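Local structure of UDP-glucose:anthocyanidin 3-O-glucosyltransferase (Clitoria ternatea, 4REL) at residues A[4-10]-A[106-112]; A[36-42]-A[58-64]; A[232-236]-A[435-439]; A[18-22]-A[45-50]. The protein is a plant glycosyltransferase of the GT-B fold, built of two Rossmann-like domains that face each other across a cleft. One frame throughout, in Å; residues are numbered along the deposited sequence. Where two conformers were deposited one is given.

Contact 1 (A[4-10]-A[106-112]); sequences KQHVAIF and QSVTCII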
loop_
_atom_site.group_PDB
_atom_site.type_symbol
_atom_site.label_atom_id
_atom_site.label_comp_id
_atom_site.label_asym_id
_atom_site.label_seq_id
_atom_site.Cartn_x
_atom_site.Cartn_y
_atom_site.Cartn_z
ATOM N N LYS A 4 21.039 9.372 -23.738
ATOM C CA LYS A 4 21.814 8.751 -22.680
ATOM C C LYS A 4 21.058 8.794 -21.363
ATOM O O LYS A 4 21.662 8.612 -20.315
ATOM C CB LYS A 4 23.173 9.445 -22.527
ATOM C CG LYS A 4 24.024 9.430 -23.789
ATOM C CD LYS A 4 25.463 9.868 -23.513
ATOM C CE LYS A 4 26.354 9.696 -24.750
ATOM N NZ LYS A 4 27.722 10.274 -24.557
ATOM N N GLN A 5 19.746 9.050 -21.422
ATOM C CA GLN A 5 18.927 9.076 -20.199
ATOM C C GLN A 5 18.834 7.676 -19.598
ATOM O O GLN A 5 18.520 6.698 -20.289
ATOM C CB GLN A 5 17.524 9.628 -20.466
ATOM C CG GLN A 5 17.496 11.064 -21.014
ATOM C CD GLN A 5 18.449 11.988 -20.280
ATOM O OE1 GLN A 5 19.578 12.211 -20.721
ATOM N NE2 GLN A 5 18.000 12.530 -19.155
ATOM N N HIS A 6 19.111 7.579 -18.305
ATOM C CA HIS A 6 19.213 6.275 -17.659
ATOM C C HIS A 6 18.759 6.378 -16.215
ATOM O O HIS A 6 19.454 6.947 -15.371
ATOM C CB HIS A 6 20.653 5.757 -17.740
ATOM C CG HIS A 6 20.870 4.432 -17.060
ATOM N ND1 HIS A 6 22.125 3.953 -16.761
ATOM C CD2 HIS A 6 19.993 3.482 -16.661
ATOM C CE1 HIS A 6 22.012 2.768 -16.172
ATOM N NE2 HIS A 6 20.732 2.463 -16.101
ATOM N N VAL A 7 17.594 5.801 -15.936
ATOM C CA VAL A 7 16.991 5.882 -14.617
ATOM C C VAL A 7 17.273 4.582 -13.867
ATOM O O VAL A 7 17.017 3.484 -14.379
ATOM C CB VAL A 7 15.470 6.087 -14.738
ATOM C CG1 VAL A 7 14.829 6.219 -13.364
ATOM C CG2 VAL A 7 15.184 7.321 -15.573
ATOM N N ALA A 8 17.826 4.696 -12.662
ATOM C CA ALA A 8 18.000 3.525 -11.816
ATOM C C ALA A 8 16.873 3.538 -10.814
ATOM O O ALA A 8 16.537 4.596 -10.277
ATOM C CB ALA A 8 19.339 3.565 -11.106
ATOM N N ILE A 9 16.294 2.363 -10.554
ATOM C CA ILE A 9 15.134 2.260 -9.685
ATOM C C ILE A 9 15.404 1.282 -8.559
ATOM O O ILE A 9 15.833 0.148 -8.805
ATOM C CB ILE A 9 13.887 1.805 -10.473
ATOM C CG1 ILE A 9 13.568 2.811 -11.592
ATOM C CG2 ILE A 9 12.682 1.674 -9.539
ATOM C CD1 ILE A 9 13.980 2.333 -12.975
ATOM N N PHE A 10 15.161 1.733 -7.326
ATOM C CA PHE A 10 15.326 0.889 -6.132
ATOM C C PHE A 10 14.004 0.691 -5.407
ATOM O O PHE A 10 13.594 1.557 -4.636
ATOM C CB PHE A 10 16.326 1.520 -5.142
ATOM C CG PHE A 10 17.724 1.686 -5.699
ATOM C CD1 PHE A 10 18.622 0.625 -5.694
ATOM C CD2 PHE A 10 18.138 2.915 -6.202
ATOM C CE1 PHE A 10 19.911 0.778 -6.203
ATOM C CE2 PHE A 10 19.423 3.085 -6.710
ATOM C CZ PHE A 10 20.315 2.008 -6.705
ATOM N N GLN A 106 25.800 3.353 -19.962
ATOM C CA GLN A 106 25.321 4.713 -19.712
ATOM C C GLN A 106 25.401 5.026 -18.231
ATOM O O GLN A 106 24.932 4.246 -17.410
ATOM C CB GLN A 106 23.857 4.857 -20.149
ATOM C CG GLN A 106 23.587 4.597 -21.632
ATOM C CD GLN A 106 22.094 4.579 -21.942
ATOM O OE1 GLN A 106 21.300 4.022 -21.184
ATOM N NE2 GLN A 106 21.704 5.207 -23.049
ATOM N N SER A 107 25.981 6.170 -17.889
ATOM C CA SER A 107 25.955 6.628 -16.509
ATOM C C SER A 107 24.489 6.871 -16.132
ATOM O O SER A 107 23.663 7.230 -16.982
ATOM C CB SER A 107 26.776 7.911 -16.355
ATOM O OG SER A 107 26.249 8.950 -17.163
ATOM N N VAL A 108 24.155 6.624 -14.873
ATOM C CA VAL A 108 22.823 6.936 -14.364
ATOM C C VAL A 108 22.591 8.450 -14.339
ATOM O O VAL A 108 23.475 9.222 -13.950
ATOM C CB VAL A 108 22.632 6.326 -12.964
ATOM C CG1 VAL A 108 21.348 6.838 -12.303
ATOM C CG2 VAL A 108 22.608 4.813 -13.065
ATOM N N THR A 109 21.413 8.888 -14.778
ATOM C CA THR A 109 21.103 10.321 -14.789
ATOM C C THR A 109 20.033 10.715 -13.774
ATOM O O THR A 109 19.822 11.903 -13.524
ATOM C CB THR A 109 20.668 10.794 -16.177
ATOM O OG1 THR A 109 19.515 10.055 -16.588
ATOM C CG2 THR A 109 21.788 10.559 -17.189
ATOM N N CYS A 110 19.367 9.723 -13.182
ATOM C CA CYS A 110 18.250 9.989 -12.292
ATOM C C CYS A 110 17.969 8.721 -11.491
ATOM O O CYS A 110 18.111 7.618 -12.011
ATOM C CB CYS A 110 17.020 10.392 -13.117
ATOM S SG CYS A 110 15.570 10.832 -12.138
ATOM N N ILE A 111 17.601 8.869 -10.220
ATOM C CA ILE A 111 17.212 7.721 -9.416
ATOM C C ILE A 111 15.777 7.890 -8.954
ATOM O O ILE A 111 15.390 8.972 -8.500
ATOM C CB ILE A 111 18.143 7.527 -8.196
ATOM C CG1 ILE A 111 19.531 7.070 -8.687
ATOM C CG2 ILE A 111 17.567 6.483 -7.225
ATOM C CD1 ILE A 111 20.570 6.920 -7.589
ATOM N N ILE A 112 14.986 6.828 -9.107
ATOM C CA ILE A 112 13.676 6.744 -8.465
ATOM C C ILE A 112 13.787 5.645 -7.436
ATOM O O ILE A 112 14.233 4.541 -7.734
ATOM C CB ILE A 112 12.553 6.366 -9.444
ATOM C CG1 ILE A 112 12.431 7.407 -10.549
ATOM C CG2 ILE A 112 11.206 6.244 -8.718
ATOM C CD1 ILE A 112 11.432 7.025 -11.605
HETATM O O HOH W 1 23.998 8.711 -19.298
HETATM O O HOH W 2 18.925 5.919 -23.013
#

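Contact 2 (A[36-42]-A[58-64]); sequences SFSFIGT and NIRVFTI. With ACT (acetate ion), chain G.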
loop_
_atom_site.group_PDB
_atom_site.type_symbol
_atom_site.label_atom_id
_atom_site.label_comp_id
_atom_site.label_asym_id
_atom_site.label_seq_id
_atom_site.Cartn_x
_atom_site.Cartn_y
_atom_site.Cartn_z
ATOM N N SER A 36 16.598 4.400 -20.774
ATOM C CA SER A 36 16.882 3.138 -20.093
ATOM C C SER A 36 16.351 3.182 -18.678
ATOM O O SER A 36 16.558 4.172 -17.976
ATOM C CB SER A 36 18.388 2.896 -20.022
ATOM O OG SER A 36 18.939 2.819 -21.332
ATOM N N PHE A 37 15.695 2.099 -18.265
ATOM C CA PHE A 37 15.208 1.957 -16.896
ATOM C C PHE A 37 15.814 0.696 -16.291
ATOM O O PHE A 37 15.619 -0.410 -16.798
ATOM C CB PHE A 37 13.673 1.906 -16.869
ATOM C CG PHE A 37 13.025 3.203 -17.298
ATOM C CD1 PHE A 37 12.604 4.129 -16.353
ATOM C CD2 PHE A 37 12.885 3.518 -18.644
ATOM C CE1 PHE A 37 12.020 5.335 -16.736
ATOM C CE2 PHE A 37 12.310 4.726 -19.036
ATOM C CZ PHE A 37 11.874 5.632 -18.080
ATOM N N SER A 38 16.560 0.873 -15.207
ATOM C CA SER A 38 17.281 -0.232 -14.599
ATOM C C SER A 38 16.692 -0.505 -13.225
ATOM O O SER A 38 16.859 0.290 -12.301
ATOM C CB SER A 38 18.773 0.097 -14.505
ATOM O OG SER A 38 19.376 0.169 -15.806
ATOM N N PHE A 39 15.997 -1.630 -13.111
ATOM C CA PHE A 39 15.244 -1.990 -11.909
ATOM C C PHE A 39 16.118 -2.899 -11.049
ATOM O O PHE A 39 16.479 -4.003 -11.456
ATOM C CB PHE A 39 13.952 -2.708 -12.328
ATOM C CG PHE A 39 12.879 -2.717 -11.279
ATOM C CD1 PHE A 39 11.890 -1.746 -11.275
ATOM C CD2 PHE A 39 12.847 -3.705 -10.307
ATOM C CE1 PHE A 39 10.884 -1.751 -10.321
ATOM C CE2 PHE A 39 11.840 -3.720 -9.343
ATOM C CZ PHE A 39 10.865 -2.745 -9.351
ATOM N N ILE A 40 16.452 -2.435 -9.852
ATOM C CA ILE A 40 17.470 -3.088 -9.043
ATOM C C ILE A 40 16.823 -3.667 -7.788
ATOM O O ILE A 40 16.451 -2.932 -6.874
ATOM C CB ILE A 40 18.574 -2.084 -8.643
ATOM C CG1 ILE A 40 19.216 -1.472 -9.897
ATOM C CG2 ILE A 40 19.625 -2.757 -7.767
ATOM C CD1 ILE A 40 20.073 -0.224 -9.613
ATOM N N GLY A 41 16.679 -4.988 -7.755
ATOM C CA GLY A 41 16.042 -5.649 -6.622
ATOM C C GLY A 41 16.902 -6.765 -6.068
ATOM O O GLY A 41 18.045 -6.936 -6.491
ATOM N N THR A 42 16.359 -7.525 -5.120
ATOM C CA THR A 42 17.061 -8.686 -4.585
ATOM C C THR A 42 16.635 -9.908 -5.384
ATOM O O THR A 42 15.710 -9.827 -6.197
ATOM C CB THR A 42 16.701 -8.918 -3.118
ATOM O OG1 THR A 42 15.281 -9.108 -3.010
ATOM C CG2 THR A 42 17.091 -7.712 -2.275
ATOM N N ASN A 58 13.254 -1.621 -22.838
ATOM C CA ASN A 58 14.033 -0.589 -22.153
ATOM C C ASN A 58 14.036 -0.700 -20.620
ATOM O O ASN A 58 14.559 0.179 -19.929
ATOM C CB ASN A 58 13.642 0.823 -22.620
ATOM C CG ASN A 58 12.193 1.176 -22.322
ATOM O OD1 ASN A 58 11.308 0.313 -22.305
ATOM N ND2 ASN A 58 11.944 2.460 -22.088
ATOM N N ILE A 59 13.455 -1.784 -20.101
ATOM C CA ILE A 59 13.559 -2.104 -18.679
ATOM C C ILE A 59 14.469 -3.317 -18.524
ATOM O O ILE A 59 14.269 -4.350 -19.180
ATOM C CB ILE A 59 12.190 -2.415 -18.031
ATOM C CG1 ILE A 59 11.263 -1.200 -18.130
ATOM C CG2 ILE A 59 12.387 -2.828 -16.582
ATOM C CD1 ILE A 59 9.862 -1.432 -17.548
ATOM N N ARG A 60 15.487 -3.187 -17.683
ATOM C CA ARG A 60 16.404 -4.290 -17.432
ATOM C C ARG A 60 16.434 -4.525 -15.941
ATOM O O ARG A 60 16.336 -3.576 -15.166
ATOM C CB ARG A 60 17.805 -3.952 -17.937
ATOM C CG ARG A 60 17.871 -3.820 -19.452
ATOM C CD ARG A 60 19.163 -3.166 -19.924
ATOM N NE ARG A 60 19.128 -2.940 -21.374
ATOM C CZ ARG A 60 18.662 -1.836 -21.952
ATOM N NH1 ARG A 60 18.206 -0.838 -21.211
ATOM N NH2 ARG A 60 18.658 -1.725 -23.277
ATOM N N VAL A 61 16.585 -5.784 -15.546
ATOM C CA VAL A 61 16.495 -6.142 -14.133
ATOM C C VAL A 61 17.856 -6.564 -13.603
ATOM O O VAL A 61 18.558 -7.361 -14.233
ATOM C CB VAL A 61 15.470 -7.265 -13.933
ATOM C CG1 VAL A 61 15.448 -7.723 -12.476
ATOM C CG2 VAL A 61 14.091 -6.782 -14.359
ATOM N N PHE A 62 18.243 -6.006 -12.457
ATOM C CA PHE A 62 19.526 -6.335 -11.842
ATOM C C PHE A 62 19.329 -6.795 -10.411
ATOM O O PHE A 62 18.317 -6.472 -9.782
ATOM C CB PHE A 62 20.477 -5.136 -11.920
ATOM C CG PHE A 62 20.688 -4.647 -13.328
ATOM C CD1 PHE A 62 21.577 -5.292 -14.166
ATOM C CD2 PHE A 62 19.959 -3.572 -13.827
ATOM C CE1 PHE A 62 21.750 -4.875 -15.469
ATOM C CE2 PHE A 62 20.132 -3.145 -15.136
ATOM C CZ PHE A 62 21.030 -3.794 -15.956
ATOM N N THR A 63 20.289 -7.561 -9.906
ATOM C CA THR A 63 20.148 -8.180 -8.588
ATOM C C THR A 63 21.239 -7.748 -7.612
ATOM O O THR A 63 22.430 -7.818 -7.924
ATOM C CB THR A 63 20.188 -9.706 -8.706
ATOM O OG1 THR A 63 19.152 -10.146 -9.597
ATOM C CG2 THR A 63 19.995 -10.364 -7.342
ATOM N N ILE A 64 20.820 -7.326 -6.421
ATOM C CA ILE A 64 21.751 -7.008 -5.335
ATOM C C ILE A 64 21.471 -7.889 -4.112
ATOM O O ILE A 64 20.487 -8.636 -4.081
ATOM C CB ILE A 64 21.699 -5.526 -4.937
ATOM C CG1 ILE A 64 20.293 -5.138 -4.473
ATOM C CG2 ILE A 64 22.163 -4.640 -6.100
ATOM C CD1 ILE A 64 20.173 -3.688 -3.985
HETATM C C ACT G . 16.901 1.137 -24.012
HETATM O O ACT G . 17.558 1.196 -22.948
HETATM O OXT ACT G . 16.780 0.060 -24.643
HETATM C CH3 ACT G . 16.367 2.413 -24.605
HETATM O O HOH W 3 18.071 -0.462 -18.354
#

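Contact 3 (A[232-236]-A[435-439]); sequences SLLYV and DFNTL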
loop_
_atom_site.group_PDB
_atom_site.type_symbol
_atom_site.label_atom_id
_atom_site.label_comp_id
_atom_site.label_asym_id
_atom_site.label_seq_id
_atom_site.Cartn_x
_atom_site.Cartn_y
_atom_site.Cartn_z
ATOM N N SER A 232 8.896 19.156 -4.624
ATOM C CA SER A 232 7.815 18.925 -5.577
ATOM C C SER A 232 6.993 17.735 -5.113
ATOM O O SER A 232 7.555 16.709 -4.725
ATOM C CB SER A 232 8.386 18.655 -6.973
ATOM O OG SER A 232 7.352 18.414 -7.909
ATOM N N LEU A 233 5.669 17.880 -5.117
ATOM C CA LEU A 233 4.783 16.785 -4.754
ATOM C C LEU A 233 3.959 16.420 -5.966
ATOM O O LEU A 233 3.207 17.254 -6.474
ATOM C CB LEU A 233 3.840 17.202 -3.620
ATOM C CG LEU A 233 2.811 16.170 -3.145
ATOM C CD1 LEU A 233 3.478 14.975 -2.448
ATOM C CD2 LEU A 233 1.815 16.843 -2.201
ATOM N N LEU A 234 4.102 15.181 -6.430
ATOM C CA LEU A 234 3.423 14.733 -7.642
ATOM C C LEU A 234 2.578 13.504 -7.332
ATOM O O LEU A 234 3.035 12.587 -6.634
ATOM C CB LEU A 234 4.454 14.390 -8.728
ATOM C CG LEU A 234 5.441 15.478 -9.165
ATOM C CD1 LEU A 234 6.530 14.913 -10.108
ATOM C CD2 LEU A 234 4.695 16.620 -9.834
ATOM N N TYR A 235 1.347 13.482 -7.837
ATOM C CA TYR A 235 0.492 12.308 -7.682
ATOM C C TYR A 235 0.379 11.605 -9.031
ATOM O O TYR A 235 0.008 12.222 -10.029
ATOM C CB TYR A 235 -0.908 12.698 -7.198
ATOM C CG TYR A 235 -1.028 13.090 -5.740
ATOM C CD1 TYR A 235 -1.628 12.240 -4.818
ATOM C CD2 TYR A 235 -0.561 14.320 -5.292
ATOM C CE1 TYR A 235 -1.751 12.608 -3.475
ATOM C CE2 TYR A 235 -0.682 14.692 -3.963
ATOM C CZ TYR A 235 -1.273 13.831 -3.063
ATOM O OH TYR A 235 -1.391 14.224 -1.753
ATOM N N VAL A 236 0.722 10.324 -9.063
ATOM C CA VAL A 236 0.533 9.517 -10.260
ATOM C C VAL A 236 -0.473 8.420 -9.942
ATOM O O VAL A 236 -0.356 7.734 -8.922
ATOM C CB VAL A 236 1.857 8.927 -10.755
ATOM C CG1 VAL A 236 1.625 8.002 -11.951
ATOM C CG2 VAL A 236 2.802 10.054 -11.135
ATOM N N ASP A 435 0.697 15.781 -13.476
ATOM C CA ASP A 435 1.802 15.398 -12.610
ATOM C C ASP A 435 2.668 14.319 -13.246
ATOM O O ASP A 435 3.885 14.327 -13.073
ATOM C CB ASP A 435 1.277 14.929 -11.248
ATOM C CG ASP A 435 0.839 16.081 -10.373
ATOM O OD1 ASP A 435 0.884 17.248 -10.844
ATOM O OD2 ASP A 435 0.436 15.814 -9.220
ATOM N N PHE A 436 2.043 13.404 -13.982
ATOM C CA PHE A 436 2.793 12.371 -14.679
ATOM C C PHE A 436 3.681 13.012 -15.735
ATOM O O PHE A 436 4.849 12.647 -15.887
ATOM C CB PHE A 436 1.867 11.342 -15.327
ATOM C CG PHE A 436 2.604 10.247 -16.058
ATOM C CD1 PHE A 436 3.186 9.201 -15.362
ATOM C CD2 PHE A 436 2.706 10.265 -17.437
ATOM C CE1 PHE A 436 3.866 8.185 -16.034
ATOM C CE2 PHE A 436 3.384 9.250 -18.115
ATOM C CZ PHE A 436 3.962 8.214 -17.408
ATOM N N ASN A 437 3.141 13.975 -16.474
ATOM C CA ASN A 437 3.933 14.673 -17.479
ATOM C C ASN A 437 5.100 15.412 -16.833
ATOM O O ASN A 437 6.199 15.440 -17.368
ATOM C CB ASN A 437 3.061 15.632 -18.302
ATOM C CG ASN A 437 2.104 14.903 -19.227
ATOM O OD1 ASN A 437 2.415 13.828 -19.737
ATOM N ND2 ASN A 437 0.930 15.489 -19.447
ATOM N N THR A 438 4.856 15.993 -15.662
ATOM C CA THR A 438 5.912 16.691 -14.941
ATOM C C THR A 438 7.046 15.737 -14.588
ATOM O O THR A 438 8.230 16.068 -14.749
ATOM C CB THR A 438 5.359 17.342 -13.656
ATOM O OG1 THR A 438 4.438 18.370 -14.028
ATOM C CG2 THR A 438 6.479 17.955 -12.827
ATOM N N LEU A 439 6.674 14.544 -14.130
ATOM C CA LEU A 439 7.637 13.509 -13.783
ATOM C C LEU A 439 8.437 13.073 -15.004
ATOM O O LEU A 439 9.660 12.955 -14.943
ATOM C CB LEU A 439 6.925 12.312 -13.138
ATOM C CG LEU A 439 7.759 11.072 -12.814
ATOM C CD1 LEU A 439 8.922 11.423 -11.895
ATOM C CD2 LEU A 439 6.876 9.983 -12.177
HETATM O O HOH W 4 0.405 17.473 -7.277
#

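Contact 4 (A[18-22]-A[45-50]); sequences LPPLL and SNAFLF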
loop_
_atom_site.group_PDB
_atom_site.type_symbol
_atom_site.label_atom_id
_atom_site.label_comp_id
_atom_site.label_asym_id
_atom_site.label_seq_id
_atom_site.Cartn_x
_atom_site.Cartn_y
_atom_site.Cartn_z
ATOM N N LEU A 18 6.354 -3.747 -4.170
ATOM C CA LEU A 18 6.912 -4.107 -5.470
ATOM C C LEU A 18 6.004 -3.812 -6.679
ATOM O O LEU A 18 6.425 -3.109 -7.607
ATOM C CB LEU A 18 7.426 -5.556 -5.458
ATOM C CG LEU A 18 8.669 -5.715 -4.576
ATOM C CD1 LEU A 18 8.871 -7.164 -4.133
ATOM C CD2 LEU A 18 9.897 -5.191 -5.334
ATOM N N PRO A 19 4.761 -4.328 -6.683
ATOM C CA PRO A 19 3.949 -3.998 -7.862
ATOM C C PRO A 19 3.712 -2.488 -8.128
ATOM O O PRO A 19 3.776 -2.091 -9.294
ATOM C CB PRO A 19 2.628 -4.736 -7.600
ATOM C CG PRO A 19 3.008 -5.871 -6.693
ATOM C CD PRO A 19 4.085 -5.303 -5.802
ATOM N N PRO A 20 3.452 -1.660 -7.089
ATOM C CA PRO A 20 3.210 -0.248 -7.425
ATOM C C PRO A 20 4.402 0.446 -8.087
ATOM O O PRO A 20 4.199 1.311 -8.952
ATOM C CB PRO A 20 2.930 0.406 -6.063
ATOM C CG PRO A 20 2.507 -0.714 -5.172
ATOM C CD PRO A 20 3.236 -1.930 -5.650
ATOM N N LEU A 21 5.626 0.080 -7.715
ATOM C CA LEU A 21 6.777 0.738 -8.325
ATOM C C LEU A 21 7.013 0.203 -9.736
ATOM O O LEU A 21 7.363 0.967 -10.638
ATOM C CB LEU A 21 8.025 0.602 -7.449
ATOM C CG LEU A 21 9.234 1.410 -7.934
ATOM C CD1 LEU A 21 8.864 2.870 -8.155
ATOM C CD2 LEU A 21 10.351 1.280 -6.913
ATOM N N LEU A 22 6.830 -1.102 -9.941
ATOM C CA LEU A 22 6.948 -1.636 -11.303
ATOM C C LEU A 22 5.894 -1.007 -12.187
ATOM O O LEU A 22 6.151 -0.690 -13.352
ATOM C CB LEU A 22 6.800 -3.158 -11.335
ATOM C CG LEU A 22 6.801 -3.770 -12.735
ATOM C CD1 LEU A 22 8.097 -3.447 -13.428
ATOM C CD2 LEU A 22 6.616 -5.281 -12.617
ATOM N N SER A 45 13.030 -10.456 -4.493
ATOM C CA SER A 45 12.079 -9.461 -4.987
ATOM C C SER A 45 11.953 -9.543 -6.504
ATOM O O SER A 45 10.874 -9.310 -7.060
ATOM C CB SER A 45 12.416 -8.036 -4.519
ATOM O OG SER A 45 13.455 -7.438 -5.274
ATOM N N ASN A 46 13.055 -9.875 -7.172
ATOM C CA ASN A 46 13.019 -10.030 -8.622
ATOM C C ASN A 46 12.214 -11.270 -9.002
ATOM O O ASN A 46 11.450 -11.247 -9.963
ATOM C CB ASN A 46 14.429 -10.062 -9.220
ATOM C CG ASN A 46 15.115 -8.699 -9.182
ATOM O OD1 ASN A 46 14.470 -7.667 -9.002
ATOM N ND2 ASN A 46 16.430 -8.696 -9.383
ATOM N N ALA A 47 12.355 -12.342 -8.229
ATOM C CA ALA A 47 11.555 -13.542 -8.483
ATOM C C ALA A 47 10.068 -13.219 -8.352
ATOM O O ALA A 47 9.247 -13.635 -9.175
ATOM C CB ALA A 47 11.938 -14.647 -7.520
ATOM N N PHE A 48 9.738 -12.462 -7.312
ATOM C CA PHE A 48 8.363 -12.071 -7.030
ATOM C C PHE A 48 7.721 -11.300 -8.181
ATOM O O PHE A 48 6.584 -11.579 -8.551
ATOM C CB PHE A 48 8.302 -11.247 -5.744
ATOM C CG PHE A 48 6.913 -10.867 -5.328
ATOM C CD1 PHE A 48 6.096 -11.780 -4.676
ATOM C CD2 PHE A 48 6.431 -9.595 -5.568
ATOM C CE1 PHE A 48 4.819 -11.426 -4.273
ATOM C CE2 PHE A 48 5.155 -9.237 -5.174
ATOM C CZ PHE A 48 4.349 -10.151 -4.525
ATOM N N LEU A 49 8.452 -10.349 -8.759
ATOM C CA LEU A 49 7.905 -9.505 -9.824
ATOM C C LEU A 49 8.021 -10.072 -11.226
ATOM O O LEU A 49 7.110 -9.916 -12.029
ATOM C CB LEU A 49 8.569 -8.122 -9.837
ATOM C CG LEU A 49 8.064 -7.071 -8.853
ATOM C CD1 LEU A 49 8.880 -5.789 -9.028
ATOM C CD2 LEU A 49 6.566 -6.794 -9.022
ATOM N N PHE A 50 9.142 -10.709 -11.536
ATOM C CA PHE A 50 9.479 -10.938 -12.938
ATOM C C PHE A 50 9.427 -12.386 -13.425
ATOM O O PHE A 50 9.752 -12.661 -14.576
ATOM C CB PHE A 50 10.844 -10.320 -13.247
ATOM C CG PHE A 50 10.915 -8.846 -12.950
ATOM C CD1 PHE A 50 10.210 -7.940 -13.728
ATOM C CD2 PHE A 50 11.673 -8.366 -11.887
ATOM C CE1 PHE A 50 10.262 -6.583 -13.459
ATOM C CE2 PHE A 50 11.732 -7.011 -11.615
ATOM C CZ PHE A 50 11.031 -6.118 -12.399
#

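Contact 1 (A[4-10]-A[106-112])
The imidazole of His6 lies against the extended chain from Gln106 to Val108. Val108 CG2 covers one face of the ring as a CH-pi contact, 4.0 Å from the centroid and displaced toward the rim. At the ring edge His6 ND1 donates to Gln106 O (2.9 Å); the oxygen lies near the ring plane, yet ND1 stands above the carbonyl plane and the N-H...O angle is bent to 147°. CG of His6 is anti to the backbone N (chi1 178°), which swings the ring toward that chain; its NE2 bonds Ser38 OG. Thr109 OG1 takes His6 N at 3.0 Å, nearly straight (177°), and Thr109 N returns to His6 O. Strands 6-10 and 110-112 pair in parallel inside the Rossmann-like sheet of the N-terminal domain: Ala8 N and Phe10 N donate to Cys110 O and Ile112 O, and Ile112 N to Ala8 O. The low bump of Ala8 CB rests on both methyls of Val108, 4.0 Å from CG1. Ile111 CG2 meets the Phe10 ring at its edge (CD2, 3.8 Å); helix 89-104 packs on Phe10. On the other face Val7 CG1 fits against Ile112 CG1 at 3.9 Å, and Leu21 of helix 18-31 packs on Ile9 and Ile112.

Contact 2 (A[36-42]-A[58-64])
Strands 36-42 and 59-64 are the two strands of a beta-alpha-beta crossover through helix 43-50, and they pair in parallel from Phe37-Ile59 to Gly41-Thr63. The ladder opens with Phe37 N to Asn58 O (2.8 Å) and ends with Ile64 N on Gly41 O. Beside its first rung the Asn58 amide runs alongside the Phe37 ring, planes 85° apart, with ND2 3.7 Å from CD2; Thr35 O and Ala29 O take that NH2. On the opposite face Arg60, extended from CG to NE, carries its guanidinium to an acetate ion: NH1 to O is 2.8 Å, NH2 to OXT 2.9 Å. Water 3, at the guanidinium edge, joins NH1 to Ser38 OG, which also bonds His6. Farther along this face the edge of the Phe62 ring meets Ser38 OG through CE2 at 3.5 Å. Ile40 and Ile64 cross at about a right angle, CG2 to CG2 3.6 Å. With 59-64 outermost, this is the border of the parallel sheet in the Rossmann-like N-terminal domain of a GT-B protein.

Contact 3 (A[232-236]-A[435-439])
Helix-on-strand packing joins Asp435 of the C-terminal helix 431-445 to Leu234 and Tyr235 of strand 233-235, the outermost strand at one end of the N-terminal sheet. As in other GT-B proteins, the chain returns at its end to the first domain. The axes of the short segments approach to 7.7 Å, their directions 120° apart. The central bond is Tyr235 N to Asp435 OD2, 2.9 Å and nearly straight (177°), reaching the oxygen on its anti side and a little out of the carboxylate plane. With CG anti to the carbonyl carbon (chi1 -76°), Asp435 turns its carboxylate toward this N-H on the strand edge. Water 4, 2.6 Å from Asp435 OD2, donates to it and to Leu233 O, while OD1 is held by Gln431 NE2; a carboxylate gripped this way is probably charged. Tyr235 O has no partner in the model, and Asp435 CB lies only 3.2 Å from it. Leu234 wedges into the hollow between Asp435, Thr438 and Leu439: its CD2 touches Thr438 CG2 at 3.7 Å, its CD1 Leu439 CB at 4.0 Å. Next along, Val236 CG1 meets the Phe436 ring at CD1 (3.9 Å). Helix 18-31 flanks this end through Leu24 and Leu28, strand 208-211 pairs with the other edge of 233-235, and helix 220-229 packs on Leu233 and Tyr235.

Contact 4 (A[18-22]-A[45-50])
Phe50, whose ring meets Leu22, is tied into the last turn of helix 43-50 by its backbone N on Asn46 O, 2.8 Å, the shortest polar bond within the two segments. Leu49 CB lies over the centre of one face of that ring, and Leu22 CD1 approaches CE1 at 3.8 Å. The side-chain surfaces that meet between 18-22 and 45-50 are apolar. Leu18 buries the most surface. Its CG stands anti to the carbonyl carbon (chi1 -69°), and chi2 of 158° then brings CD1 between Ser45 CB and Phe48 CD2, 3.7 Å from each, while its CB rests 3.8 Å from Leu49 CG. Leu49 in turn pushes CD2 against the peptide joining Leu18 to Pro19, and slides past Leu22 in the opposite direction, CD2 to CD2 3.9 Å. Pro19 CD reaches the edge of the Phe48 ring at CE2, 4.1 Å away. The segment axes stay 10.6 Å apart at 66°, a spacing consistent with the bulky side chains between them. Ser45 OG bonds Thr42 N, at the helix N-cap. Both helices pack on one face of the N-terminal sheet. With carbon surfaces meeting, and one methyl on a peptide, burial and close fit rather than directional bonds probably hold the helices.

Contacts 1 and 2 share neighbouring strands of one parallel sheet, their centres 10 Å apart, and are probably joined by a hydrogen bond between His6 NE2 and Ser38 OG (2.7 Å). Contact 4 lies over the sheet: Leu21 CD2 packs on Ile9 CG2 of contact 1 at 3.5 Å, and Asn46 ND2 probably bonds Phe62 O of contact 2 at 2.9 Å. Contact 3 closes the other end of the same sheet, its centre 18 Å from that of contact 1. Contact 4 comes nearest the bound 3,5,7-trihydroxy-2-(4-hydroxyphenyl)-4H-chromen-4-one, about 9 Å from the side chain of Leu18, next to the pocket residue His17; the side chain of Thr42 in contact 2 is about 11 Å away.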